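Local structure of putative phosphatase (3SD7) at residues Asp35-Gly38 / Asp42-Glu45; Lys96-Phe101 / Asn160-Arg165; Lys104-Asn109 / Thr137-Thr142; Tyr195-Ala200 / Ser223-Ile228. The protein is a putative phosphatase of the haloacid dehalogenase-like family and probably hydrolyses phosphate esters. All blocks are in the same frame, centred on the assembly; numbering follows the deposited sequence.

Contact 1: Asp35-Gly38 / Asp42-Glu45; sequences DLDG and DPKE. With NA (sodium ion), chain B.
The carboxylate of D37 has the ring of P43 over one face: P43 CG stands almost straight above D37 CG at 3.5 Å, with the ring tilted against the carboxylate. The CB and CD corners of the proline lie over that same face, with P43 CB 3.8 Å from D37 OD1, so the acid is met broadside by the ring methylenes, while both oxygens have polar partners elsewhere, OD2 in a salt bridge with K135. A chi1 of -71°, which sets D37 CG anti to the carbonyl carbon, lays this face against P43. The backbone oxygen of the same residue, D37 O, binds the sodium ion at 2.2 Å, alongside three waters and D192 OD1. D35 and D37 fit the DxDx(T/V) signature at the end of the first strand of the Rossmann-like core, consistent with the haloacid dehalogenase active site, where the first aspartate is normally the nucleophile and the second contributes its carbonyl to the metal. Here D35 approaches the sodium through waters, its OD2 held by water 1 in a weak 2.9 Å bond. D35 OD1 also accepts from L36 N at 2.7 Å through its anti lone pair. Past G38, whose positive phi of 75° turns the chain, D42 pairs with K110 in the short antiparallel ribbon from which the cap domain emerges. An Asx turn opens helix 44-57 there: K44 N reaches D42 OD1 at 3.1 Å from above the carboxylate plane, with P43 at the N-cap position.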
loop_
_atom_site.group_PDB
_atom_site.type_symbol
_atom_site.label_atom_id
_atom_site.label_comp_id
_atom_site.label_asym_id
_atom_site.label_seq_id
_atom_site.Cartn_x
_atom_site.Cartn_y
_atom_site.Cartn_z
ATOM N N ASP A 35 -2.990 3.890 -3.165
ATOM C CA ASP A 35 -1.999 2.900 -2.773
ATOM C C ASP A 35 -2.813 1.791 -2.038
ATOM O O ASP A 35 -4.014 1.953 -1.768
ATOM C CB ASP A 35 -0.910 3.513 -1.912
ATOM C CG ASP A 35 0.428 2.743 -2.030
ATOM O OD1 ASP A 35 0.402 1.511 -2.113
ATOM O OD2 ASP A 35 1.514 3.388 -2.073
ATOM N N LEU A 36 -2.187 0.681 -1.723
ATOM C CA LEU A 36 -2.887 -0.461 -1.110
ATOM C C LEU A 36 -2.670 -0.536 0.396
ATOM O O LEU A 36 -3.531 -0.102 1.179
ATOM C CB LEU A 36 -2.452 -1.761 -1.797
ATOM C CG LEU A 36 -3.188 -3.008 -1.284
ATOM C CD1 LEU A 36 -4.616 -3.089 -1.842
ATOM C CD2 LEU A 36 -2.406 -4.225 -1.675
ATOM N N ASP A 37 -1.497 -1.051 0.786
ATOM C CA ASP A 37 -1.161 -1.212 2.206
ATOM C C ASP A 37 -1.199 0.130 2.916
ATOM O O ASP A 37 -0.619 1.150 2.454
ATOM C CB ASP A 37 0.225 -1.842 2.411
ATOM C CG ASP A 37 0.305 -3.314 2.047
ATOM O OD1 ASP A 37 -0.717 -4.016 1.789
ATOM O OD2 ASP A 37 1.469 -3.798 2.053
ATOM N N GLY A 38 -1.882 0.172 4.050
ATOM C CA GLY A 38 -2.001 1.378 4.836
ATOM C C GLY A 38 -2.939 2.428 4.315
ATOM O O GLY A 38 -3.083 3.466 4.902
ATOM N N ASP A 42 -4.912 -3.135 5.636
ATOM C CA ASP A 42 -3.813 -3.187 6.607
ATOM C C ASP A 42 -3.205 -4.608 6.581
ATOM O O ASP A 42 -3.884 -5.578 6.927
ATOM C CB ASP A 42 -4.346 -2.823 7.991
ATOM C CG ASP A 42 -3.249 -2.706 9.036
ATOM O OD1 ASP A 42 -2.098 -3.041 8.725
ATOM O OD2 ASP A 42 -3.558 -2.341 10.200
ATOM N N PRO A 43 -1.921 -4.731 6.219
ATOM C CA PRO A 43 -1.292 -6.032 6.101
ATOM C C PRO A 43 -0.632 -6.531 7.380
ATOM O O PRO A 43 0.043 -7.554 7.349
ATOM C CB PRO A 43 -0.202 -5.760 5.071
ATOM C CG PRO A 43 0.242 -4.382 5.394
ATOM C CD PRO A 43 -1.014 -3.651 5.760
ATOM N N LYS A 44 -0.823 -5.816 8.481
ATOM C CA LYS A 44 -0.110 -6.111 9.726
ATOM C C LYS A 44 -0.071 -7.587 10.129
ATOM O O LYS A 44 0.990 -8.138 10.413
ATOM C CB LYS A 44 -0.674 -5.251 10.854
ATOM C CG LYS A 44 -0.071 -5.544 12.212
ATOM C CD LYS A 44 -0.570 -4.598 13.266
ATOM C CE LYS A 44 0.124 -3.230 13.148
ATOM N NZ LYS A 44 -0.318 -2.264 14.211
ATOM N N GLU A 45 -1.228 -8.227 10.140
ATOM C CA GLU A 45 -1.305 -9.631 10.601
ATOM C C GLU A 45 -0.385 -10.562 9.799
ATOM O O GLU A 45 0.470 -11.271 10.361
ATOM C CB GLU A 45 -2.745 -10.118 10.545
ATOM C CG GLU A 45 -2.944 -11.490 11.204
ATOM C CD GLU A 45 -4.295 -12.150 10.902
ATOM O OE1 GLU A 45 -5.175 -11.518 10.272
ATOM O OE2 GLU A 45 -4.457 -13.332 11.291
HETATM NA NA NA B . 1.146 2.341 1.872
HETATM O O HOH W 1 2.184 3.893 0.744
HETATM O O HOH W 2 1.814 0.748 0.492
HETATM O O HOH W 3 1.982 1.709 4.065
#

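Contact 2: Lys96-Phe101 / Asn160-Arg165; sequences KYREYF and NLDGTR
R98 and D162 meet with their flat groups nearly parallel, the guanidinium and carboxylate planes differing by 19°. D162 OD1 lies over one face of the guanidinium rather than at its rim, 3.1 Å from R98 NH1 and 3.7 Å from R98 CZ. Because the oxygen is well out of the guanidinium plane, no N-H points at it, and the pair is a salt bridge without a hydrogen bond. The arginine reaches across as a straight rod: CG lies anti to the carbonyl carbon (chi1 -66°) and the chain is extended from CG to NE, spanning most of the distance between two backbones whose closest CA atoms, R98 CA and D162 CA, are 10.1 Å apart. D162 has positive phi (39°) in the loop after strand 155-159 and bends its carboxylate toward the arginine.

The two residues belong to different parts of the fold. R98 is on helix 87-105 of the cap, whereas D162 follows a strand at the border of the core sheet. Next to D162, L161 packs on V138 and F139 of helix 137-146, while F101, one turn on from R98, sets its ring edge-to-face with F139.

Both charged groups are exposed, and D162 also touches a crystal neighbour. An attraction that depends on charge alone, in contact with water, is probably modest and tolerant of small shifts between cap and core.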
loop_
_atom_site.group_PDB
_atom_site.type_symbol
_atom_site.label_atom_id
_atom_site.label_comp_id
_atom_site.label_asym_id
_atom_site.label_seq_id
_atom_site.Cartn_x
_atom_site.Cartn_y
_atom_site.Cartn_z
ATOM N N LYS A 96 11.856 -18.281 4.231
ATOM C CA LYS A 96 10.848 -18.792 5.169
ATOM C C LYS A 96 9.680 -17.815 5.287
ATOM O O LYS A 96 8.516 -18.232 5.351
ATOM C CB LYS A 96 11.464 -19.085 6.532
ATOM C CG LYS A 96 12.492 -20.211 6.500
ATOM C CD LYS A 96 11.852 -21.528 6.139
ATOM C CE LYS A 96 12.889 -22.611 5.924
ATOM N NZ LYS A 96 12.251 -23.894 5.555
ATOM N N TYR A 97 9.996 -16.522 5.327
ATOM C CA TYR A 97 8.970 -15.485 5.343
ATOM C C TYR A 97 8.046 -15.650 4.125
ATOM O O TYR A 97 6.821 -15.698 4.256
ATOM C CB TYR A 97 9.620 -14.100 5.308
ATOM C CG TYR A 97 8.630 -12.973 5.085
ATOM C CD1 TYR A 97 8.196 -12.190 6.137
ATOM C CD2 TYR A 97 8.111 -12.711 3.813
ATOM C CE1 TYR A 97 7.289 -11.155 5.940
ATOM C CE2 TYR A 97 7.184 -11.669 3.608
ATOM C CZ TYR A 97 6.783 -10.911 4.678
ATOM O OH TYR A 97 5.881 -9.879 4.511
ATOM N N ARG A 98 8.653 -15.735 2.944
ATOM C CA ARG A 98 7.904 -15.854 1.693
ATOM C C ARG A 98 7.034 -17.100 1.653
ATOM O O ARG A 98 5.906 -17.059 1.163
ATOM C CB ARG A 98 8.855 -15.833 0.503
ATOM C CG ARG A 98 9.549 -14.489 0.339
ATOM C CD ARG A 98 10.437 -14.481 -0.887
ATOM N NE ARG A 98 11.013 -13.161 -1.148
ATOM C CZ ARG A 98 11.774 -12.868 -2.203
ATOM N NH1 ARG A 98 12.060 -13.799 -3.112
ATOM N NH2 ARG A 98 12.249 -11.636 -2.357
ATOM N N GLU A 99 7.566 -18.198 2.180
ATOM C CA GLU A 99 6.839 -19.450 2.249
ATOM C C GLU A 99 5.543 -19.257 3.038
ATOM O O GLU A 99 4.463 -19.616 2.561
ATOM C CB GLU A 99 7.718 -20.536 2.888
ATOM C CG GLU A 99 7.041 -21.877 3.053
ATOM C CD GLU A 99 7.978 -22.957 3.564
ATOM O OE1 GLU A 99 9.118 -22.639 3.967
ATOM O OE2 GLU A 99 7.567 -24.135 3.555
ATOM N N TYR A 100 5.645 -18.678 4.234
ATOM C CA TYR A 100 4.455 -18.460 5.053
ATOM C C TYR A 100 3.540 -17.410 4.415
ATOM O O TYR A 100 2.319 -17.519 4.478
ATOM C CB TYR A 100 4.816 -18.020 6.489
ATOM C CG TYR A 100 3.581 -17.809 7.353
ATOM C CD1 TYR A 100 3.125 -18.799 8.218
ATOM C CD2 TYR A 100 2.839 -16.629 7.262
ATOM C CE1 TYR A 100 1.978 -18.605 8.985
ATOM C CE2 TYR A 100 1.703 -16.430 8.019
ATOM C CZ TYR A 100 1.273 -17.417 8.874
ATOM O OH TYR A 100 0.135 -17.193 9.608
ATOM N N PHE A 101 4.122 -16.391 3.806
ATOM C CA PHE A 101 3.283 -15.324 3.255
ATOM C C PHE A 101 2.431 -15.822 2.078
ATOM O O PHE A 101 1.234 -15.529 1.991
ATOM C CB PHE A 101 4.101 -14.118 2.832
ATOM C CG PHE A 101 3.239 -12.926 2.470
ATOM C CD1 PHE A 101 2.780 -12.056 3.453
ATOM C CD2 PHE A 101 2.850 -12.717 1.158
ATOM C CE1 PHE A 101 1.972 -10.978 3.121
ATOM C CE2 PHE A 101 2.038 -11.626 0.823
ATOM C CZ PHE A 101 1.608 -10.774 1.787
ATOM N N ASN A 160 6.296 -6.553 -9.887
ATOM C CA ASN A 160 6.343 -7.945 -10.305
ATOM C C ASN A 160 6.753 -8.801 -9.124
ATOM O O ASN A 160 7.495 -8.333 -8.253
ATOM C CB ASN A 160 7.306 -8.116 -11.474
ATOM C CG ASN A 160 6.748 -7.565 -12.768
ATOM O OD1 ASN A 160 5.542 -7.277 -12.880
ATOM N ND2 ASN A 160 7.615 -7.431 -13.770
ATOM N N LEU A 161 6.228 -10.025 -9.048
ATOM C CA LEU A 161 6.648 -10.957 -7.990
ATOM C C LEU A 161 8.129 -11.237 -8.206
ATOM O O LEU A 161 8.594 -11.256 -9.353
ATOM C CB LEU A 161 5.885 -12.284 -8.057
ATOM C CG LEU A 161 4.476 -12.379 -7.496
ATOM C CD1 LEU A 161 3.848 -13.718 -7.905
ATOM C CD2 LEU A 161 4.511 -12.224 -5.986
ATOM N N ASP A 162 8.873 -11.465 -7.126
ATOM C CA ASP A 162 10.312 -11.733 -7.246
ATOM C C ASP A 162 10.909 -10.833 -8.336
ATOM O O ASP A 162 11.544 -11.304 -9.286
ATOM C CB ASP A 162 10.577 -13.217 -7.564
ATOM C CG ASP A 162 10.149 -14.158 -6.433
ATOM O OD1 ASP A 162 9.897 -13.687 -5.298
ATOM O OD2 ASP A 162 10.081 -15.382 -6.685
ATOM N N GLY A 163 10.649 -9.536 -8.206
ATOM C CA GLY A 163 11.165 -8.532 -9.125
ATOM C C GLY A 163 11.675 -7.360 -8.308
ATOM O O GLY A 163 11.673 -7.406 -7.076
ATOM N N THR A 164 12.126 -6.314 -8.990
ATOM C CA THR A 164 12.592 -5.110 -8.312
ATOM C C THR A 164 11.359 -4.323 -7.833
ATOM O O THR A 164 10.360 -4.237 -8.556
ATOM C CB THR A 164 13.476 -4.237 -9.248
ATOM O OG1 THR A 164 14.063 -3.164 -8.502
ATOM C CG2 THR A 164 12.667 -3.667 -10.426
ATOM N N ARG A 165 11.409 -3.787 -6.613
ATOM C CA ARG A 165 10.293 -2.994 -6.079
ATOM C C ARG A 165 10.113 -1.780 -6.996
ATOM O O ARG A 165 11.047 -1.001 -7.205
ATOM C CB ARG A 165 10.575 -2.555 -4.630
ATOM C CG ARG A 165 9.412 -1.833 -3.915
ATOM C CD ARG A 165 9.791 -1.405 -2.472
ATOM N NE ARG A 165 10.119 -2.549 -1.608
ATOM C CZ ARG A 165 10.590 -2.463 -0.356
ATOM N NH1 ARG A 165 10.812 -1.281 0.216
ATOM N NH2 ARG A 165 10.850 -3.574 0.332
#

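Contact 3: Lys104-Asn109 / Thr137-Thr142; sequences KGIFEN and TVFAET
After helix 87-105, a type I beta turn from G105 to E108 brings the backbone of I106 to within 6.9 Å of helix 137-146, measured from I106 CA to F139 CA. I106 spans this distance with its longer branch. CG1 is anti to the backbone N (chi1 -175°), which sends CD1 out to F139, where it lies 3.6 Å from F139 CB and equally near F139 CD1. The methyl therefore rests at the root of the phenyl group, oblique to the ring. One turn further along the helix, T142 crosses I106 at about a right angle and offers its methyl, T142 CG2 being 3.9 Å from I106 CG1.

Topologically, 104-109 is the return passage from the helical cap to strand 110-111, and helix 137-146 follows strand 128-133 of the Rossmann-like core, so this is hydrophobic packing at the cap-core junction. I143 of the same core helix also touches I106, and F101 of the cap covers a face of the F139 ring.

The threonine's two branches are sorted by polarity. Its hydroxyl turns back to its own helix, T142 OG1 donating to V138 O at 2.8 Å. T142 N bonds to that carbonyl too, at 3.0 Å, and the two donors arrive from opposite faces of its plane; the hydroxyl bond holds the chi1 rotation that leaves CG2 facing I106. F107 joins at the outer margin: I106 CG2 sits 3.4 Å above one face of its ring, toward the rim, and F107 CE1 lies a looser 4.4 Å from T142 CG2.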
loop_
_atom_site.group_PDB
_atom_site.type_symbol
_atom_site.label_atom_id
_atom_site.label_comp_id
_atom_site.label_asym_id
_atom_site.label_seq_id
_atom_site.Cartn_x
_atom_site.Cartn_y
_atom_site.Cartn_z
ATOM N N LYS A 104 -0.282 -18.383 3.760
ATOM C CA LYS A 104 -1.310 -17.819 4.659
ATOM C C LYS A 104 -1.245 -16.321 4.888
ATOM O O LYS A 104 -2.281 -15.682 5.102
ATOM C CB LYS A 104 -1.227 -18.510 6.028
ATOM C CG LYS A 104 -1.529 -19.994 5.947
ATOM C CD LYS A 104 -1.662 -20.704 7.290
ATOM C CE LYS A 104 -0.350 -20.826 8.049
ATOM N NZ LYS A 104 -0.423 -21.970 9.034
ATOM N N GLY A 105 -0.044 -15.758 4.868
ATOM C CA GLY A 105 0.123 -14.328 5.123
ATOM C C GLY A 105 -0.689 -13.457 4.171
ATOM O O GLY A 105 -1.268 -12.463 4.574
ATOM N N ILE A 106 -0.774 -13.887 2.911
ATOM C CA ILE A 106 -1.484 -13.105 1.876
ATOM C C ILE A 106 -2.969 -12.937 2.204
ATOM O O ILE A 106 -3.595 -11.958 1.793
ATOM C CB ILE A 106 -1.295 -13.742 0.476
ATOM C CG1 ILE A 106 -1.917 -12.866 -0.636
ATOM C CG2 ILE A 106 -1.886 -15.136 0.447
ATOM C CD1 ILE A 106 -1.388 -11.482 -0.661
ATOM N N PHE A 107 -3.525 -13.880 2.959
ATOM C CA PHE A 107 -4.930 -13.814 3.339
ATOM C C PHE A 107 -5.161 -13.119 4.678
ATOM O O PHE A 107 -6.303 -12.953 5.099
ATOM C CB PHE A 107 -5.530 -15.227 3.374
ATOM C CG PHE A 107 -5.366 -15.967 2.090
ATOM C CD1 PHE A 107 -6.164 -15.655 0.994
ATOM C CD2 PHE A 107 -4.403 -16.954 1.962
ATOM C CE1 PHE A 107 -6.014 -16.328 -0.208
ATOM C CE2 PHE A 107 -4.248 -17.639 0.761
ATOM C CZ PHE A 107 -5.054 -17.322 -0.324
ATOM N N GLU A 108 -4.083 -12.684 5.328
ATOM C CA GLU A 108 -4.166 -12.037 6.627
ATOM C C GLU A 108 -4.000 -10.517 6.498
ATOM O O GLU A 108 -2.940 -9.954 6.749
ATOM C CB GLU A 108 -3.130 -12.657 7.557
ATOM C CG GLU A 108 -3.500 -14.105 7.900
ATOM C CD GLU A 108 -2.392 -14.895 8.564
ATOM O OE1 GLU A 108 -1.219 -14.491 8.481
ATOM O OE2 GLU A 108 -2.721 -15.945 9.159
ATOM N N ASN A 109 -5.086 -9.887 6.078
ATOM C CA ASN A 109 -5.181 -8.445 5.940
ATOM C C ASN A 109 -6.514 -7.998 6.514
ATOM O O ASN A 109 -7.446 -8.813 6.655
ATOM C CB ASN A 109 -5.145 -8.002 4.459
ATOM C CG ASN A 109 -3.890 -8.411 3.736
ATOM O OD1 ASN A 109 -2.942 -7.623 3.633
ATOM N ND2 ASN A 109 -3.863 -9.649 3.215
ATOM N N THR A 137 1.714 -6.878 -7.908
ATOM C CA THR A 137 0.370 -6.854 -8.491
ATOM C C THR A 137 -0.460 -8.050 -8.093
ATOM O O THR A 137 -1.620 -7.874 -7.732
ATOM C CB THR A 137 0.457 -6.820 -10.000
ATOM O OG1 THR A 137 1.290 -5.721 -10.366
ATOM C CG2 THR A 137 -0.947 -6.679 -10.647
ATOM N N VAL A 138 0.120 -9.255 -8.157
ATOM C CA VAL A 138 -0.631 -10.481 -7.819
ATOM C C VAL A 138 -1.187 -10.409 -6.396
ATOM O O VAL A 138 -2.322 -10.812 -6.151
ATOM C CB VAL A 138 0.191 -11.770 -7.990
ATOM C CG1 VAL A 138 1.376 -11.800 -7.026
ATOM C CG2 VAL A 138 -0.704 -12.986 -7.770
ATOM N N PHE A 139 -0.392 -9.900 -5.461
ATOM C CA PHE A 139 -0.870 -9.756 -4.098
ATOM C C PHE A 139 -1.984 -8.702 -3.986
ATOM O O PHE A 139 -2.981 -8.931 -3.308
ATOM C CB PHE A 139 0.282 -9.439 -3.116
ATOM C CG PHE A 139 1.339 -10.504 -3.038
ATOM C CD1 PHE A 139 1.048 -11.843 -3.298
ATOM C CD2 PHE A 139 2.603 -10.183 -2.597
ATOM C CE1 PHE A 139 2.037 -12.828 -3.190
ATOM C CE2 PHE A 139 3.585 -11.165 -2.474
ATOM C CZ PHE A 139 3.296 -12.476 -2.783
ATOM N N ALA A 140 -1.809 -7.541 -4.628
ATOM C CA ALA A 140 -2.805 -6.468 -4.613
ATOM C C ALA A 140 -4.150 -6.972 -5.167
ATOM O O ALA A 140 -5.209 -6.770 -4.577
ATOM C CB ALA A 140 -2.309 -5.212 -5.407
ATOM N N GLU A 141 -4.087 -7.653 -6.302
ATOM C CA GLU A 141 -5.307 -8.187 -6.902
ATOM C C GLU A 141 -5.949 -9.258 -6.014
ATOM O O GLU A 141 -7.164 -9.274 -5.853
ATOM C CB GLU A 141 -5.000 -8.707 -8.300
ATOM C CG GLU A 141 -4.673 -7.601 -9.288
ATOM C CD GLU A 141 -4.409 -8.145 -10.666
ATOM O OE1 GLU A 141 -3.873 -9.266 -10.760
ATOM O OE2 GLU A 141 -4.704 -7.434 -11.649
ATOM N N THR A 142 -5.131 -10.129 -5.424
ATOM C CA THR A 142 -5.625 -11.179 -4.539
ATOM C C THR A 142 -6.375 -10.579 -3.358
ATOM O O THR A 142 -7.481 -11.013 -3.009
ATOM C CB THR A 142 -4.497 -12.087 -4.058
ATOM O OG1 THR A 142 -3.991 -12.835 -5.170
ATOM C CG2 THR A 142 -4.995 -13.065 -2.986
#

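Contact 4: Tyr195-Ala200 / Ser223-Ile228; sequences YDIIGA and SEPTYI
Two successive beta-alpha units at the edge of the Rossmann-like core meet here: helix 194-203, which links strand 187-191 to strand 206-210, packs against the chain that leaves helix 217-223 and runs into the edge strand 227-229. I197 is the residue the helix presents. Its side chain crosses P225 obliquely, with I197 CD1 3.9 Å from P225 CB, and the closest CA atoms are I197 CA and P225 CA, 5.9 Å apart. The shorter branch works closer to the main chain: I197 CG2, anti to the backbone N, comes within 3.6 Å of S223 O and 3.7 Å of P225 CA. CG2 thus lies against the bend at E224, the first residue to leave the helix, whose positive phi of 56° turns the chain toward the strand, while CG1 and CD1 reach S223 OG and P225 CB.

The S223 OG atom is 3.5 Å from I197 CG1. A chi1 of 70° places that oxygen between the backbone N and the carbonyl carbon, folded back over its own helix, where it hydrogen-bonds to I220 O. Both I197 and S223 were deposited in two conformers, so these side-chain distances describe one of the alternatives. S207 of strand 206-210 touches both I197 and P225, while K201, one turn further along the helix, binds E224 O.

I197 itself contributes only van der Waals packing, while K201 supplies a polar tie to E224 O; the serine hydroxyl is engaged within its own helix and meets the isoleucine merely as a packing surface, which is compatible with the alternate conformers.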
loop_
_atom_site.group_PDB
_atom_site.type_symbol
_atom_site.label_atom_id
_atom_site.label_comp_id
_atom_site.label_asym_id
_atom_site.label_seq_id
_atom_site.Cartn_x
_atom_site.Cartn_y
_atom_site.Cartn_z
ATOM N N TYR A 195 6.166 8.413 0.088
ATOM C CA TYR A 195 6.467 7.869 -1.233
ATOM C C TYR A 195 5.336 8.082 -2.225
ATOM O O TYR A 195 5.572 8.283 -3.441
ATOM C CB TYR A 195 6.846 6.391 -1.120
ATOM C CG TYR A 195 7.971 6.194 -0.140
ATOM C CD1 TYR A 195 9.229 6.704 -0.402
ATOM C CD2 TYR A 195 7.750 5.552 1.084
ATOM C CE1 TYR A 195 10.255 6.567 0.520
ATOM C CE2 TYR A 195 8.768 5.422 2.004
ATOM C CZ TYR A 195 10.007 5.925 1.720
ATOM O OH TYR A 195 11.036 5.793 2.639
ATOM N N ASP A 196 4.108 8.000 -1.723
ATOM C CA ASP A 196 2.918 8.260 -2.521
ATOM C C ASP A 196 2.824 9.720 -2.921
ATOM O O ASP A 196 2.461 10.047 -4.058
ATOM C CB ASP A 196 1.675 7.906 -1.699
ATOM C CG ASP A 196 1.602 6.461 -1.376
ATOM O OD1 ASP A 196 1.714 5.648 -2.328
ATOM O OD2 ASP A 196 1.472 6.094 -0.182
ATOM N N ILE A 197 3.161 10.617 -1.989
ATOM C CA ILE A 197 3.094 12.051 -2.246
ATOM C C ILE A 197 4.225 12.477 -3.182
ATOM O O ILE A 197 4.003 13.241 -4.118
ATOM C CB ILE A 197 3.120 12.866 -0.947
ATOM C CG1 ILE A 197 2.127 12.283 0.066
ATOM C CG2 ILE A 197 2.874 14.372 -1.230
ATOM C CD1 ILE A 197 0.735 12.102 -0.490
ATOM N N ILE A 198 5.428 11.958 -2.942
ATOM C CA ILE A 198 6.597 12.245 -3.810
ATOM C C ILE A 198 6.290 11.758 -5.248
ATOM O O ILE A 198 6.576 12.458 -6.239
ATOM C CB ILE A 198 7.864 11.535 -3.272
ATOM C CG1 ILE A 198 8.298 12.167 -1.948
ATOM C CG2 ILE A 198 8.994 11.590 -4.286
ATOM C CD1 ILE A 198 9.221 11.276 -1.127
ATOM N N GLY A 199 5.674 10.579 -5.351
ATOM C CA GLY A 199 5.288 10.012 -6.643
ATOM C C GLY A 199 4.309 10.930 -7.358
ATOM O O GLY A 199 4.508 11.285 -8.525
ATOM N N ALA A 200 3.290 11.369 -6.633
ATOM C CA ALA A 200 2.276 12.272 -7.183
ATOM C C ALA A 200 2.896 13.574 -7.694
ATOM O O ALA A 200 2.569 14.067 -8.790
ATOM C CB ALA A 200 1.254 12.584 -6.136
ATOM N N SER A 223 5.930 16.143 3.642
ATOM C CA SER A 223 5.851 15.839 2.203
ATOM C C SER A 223 4.943 16.838 1.469
ATOM O O SER A 223 4.927 16.884 0.238
ATOM C CB SER A 223 5.343 14.406 1.969
ATOM O OG SER A 223 3.967 14.267 2.305
ATOM N N GLU A 224 4.171 17.611 2.234
ATOM C CA GLU A 224 3.298 18.666 1.688
ATOM C C GLU A 224 2.276 18.213 0.617
ATOM O O GLU A 224 2.244 18.764 -0.491
ATOM C CB GLU A 224 4.143 19.836 1.162
ATOM C CG GLU A 224 4.937 20.530 2.258
ATOM C CD GLU A 224 5.892 21.608 1.762
ATOM O OE1 GLU A 224 5.970 21.877 0.535
ATOM O OE2 GLU A 224 6.577 22.198 2.630
ATOM N N PRO A 225 1.419 17.245 0.965
ATOM C CA PRO A 225 0.383 16.836 0.016
ATOM C C PRO A 225 -0.653 17.941 -0.165
ATOM O O PRO A 225 -0.653 18.932 0.575
ATOM C CB PRO A 225 -0.277 15.638 0.698
ATOM C CG PRO A 225 -0.059 15.867 2.146
ATOM C CD PRO A 225 1.276 16.557 2.261
ATOM N N THR A 226 -1.542 17.763 -1.134
ATOM C CA THR A 226 -2.578 18.758 -1.396
ATOM C C THR A 226 -3.518 18.806 -0.208
ATOM O O THR A 226 -3.959 19.892 0.188
ATOM C CB THR A 226 -3.344 18.453 -2.666
ATOM O OG1 THR A 226 -2.422 18.057 -3.686
ATOM C CG2 THR A 226 -4.167 19.678 -3.124
ATOM N N TYR A 227 -3.805 17.641 0.363
ATOM C CA TYR A 227 -4.699 17.511 1.504
ATOM C C TYR A 227 -4.198 16.450 2.467
ATOM O O TYR A 227 -3.518 15.493 2.058
ATOM C CB TYR A 227 -6.088 17.054 1.035
ATOM C CG TYR A 227 -6.645 17.794 -0.165
ATOM C CD1 TYR A 227 -7.352 18.980 -0.023
ATOM C CD2 TYR A 227 -6.477 17.280 -1.449
ATOM C CE1 TYR A 227 -7.867 19.640 -1.137
ATOM C CE2 TYR A 227 -6.990 17.931 -2.561
ATOM C CZ TYR A 227 -7.673 19.101 -2.404
ATOM O OH TYR A 227 -8.170 19.740 -3.536
ATOM N N ILE A 228 -4.564 16.608 3.740
ATOM C CA ILE A 228 -4.284 15.624 4.771
ATOM C C ILE A 228 -5.611 15.183 5.411
ATOM O O ILE A 228 -6.448 16.051 5.750
ATOM C CB ILE A 228 -3.344 16.211 5.836
ATOM C CG1 ILE A 228 -1.980 16.529 5.198
ATOM C CG2 ILE A 228 -3.148 15.254 7.016
ATOM C CD1 ILE A 228 -1.019 17.241 6.129
#

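Burial falls from contact 1, deep beside the sodium ion, through contacts 3 and 4, each partly buried, to contact 2 at the surface. Chemistry changes with place: metal and carboxylate groups at the end of the central strand in contact 1, apolar packing in contacts 3 and 4, with aromatic rings in contact 3, and bare charge attraction in contact 2. Contacts 2 and 3 both draw on helix 87-105 and join cap to core side by side, sharing the F101 and F139 rings and the packing of L161 on V138. Contact 3 also touches contact 1, through N109 on P43 and L36 on A140. Contact 4, about 25 Å from contact 3 between centres, lies across the chain's centre and stays within the core.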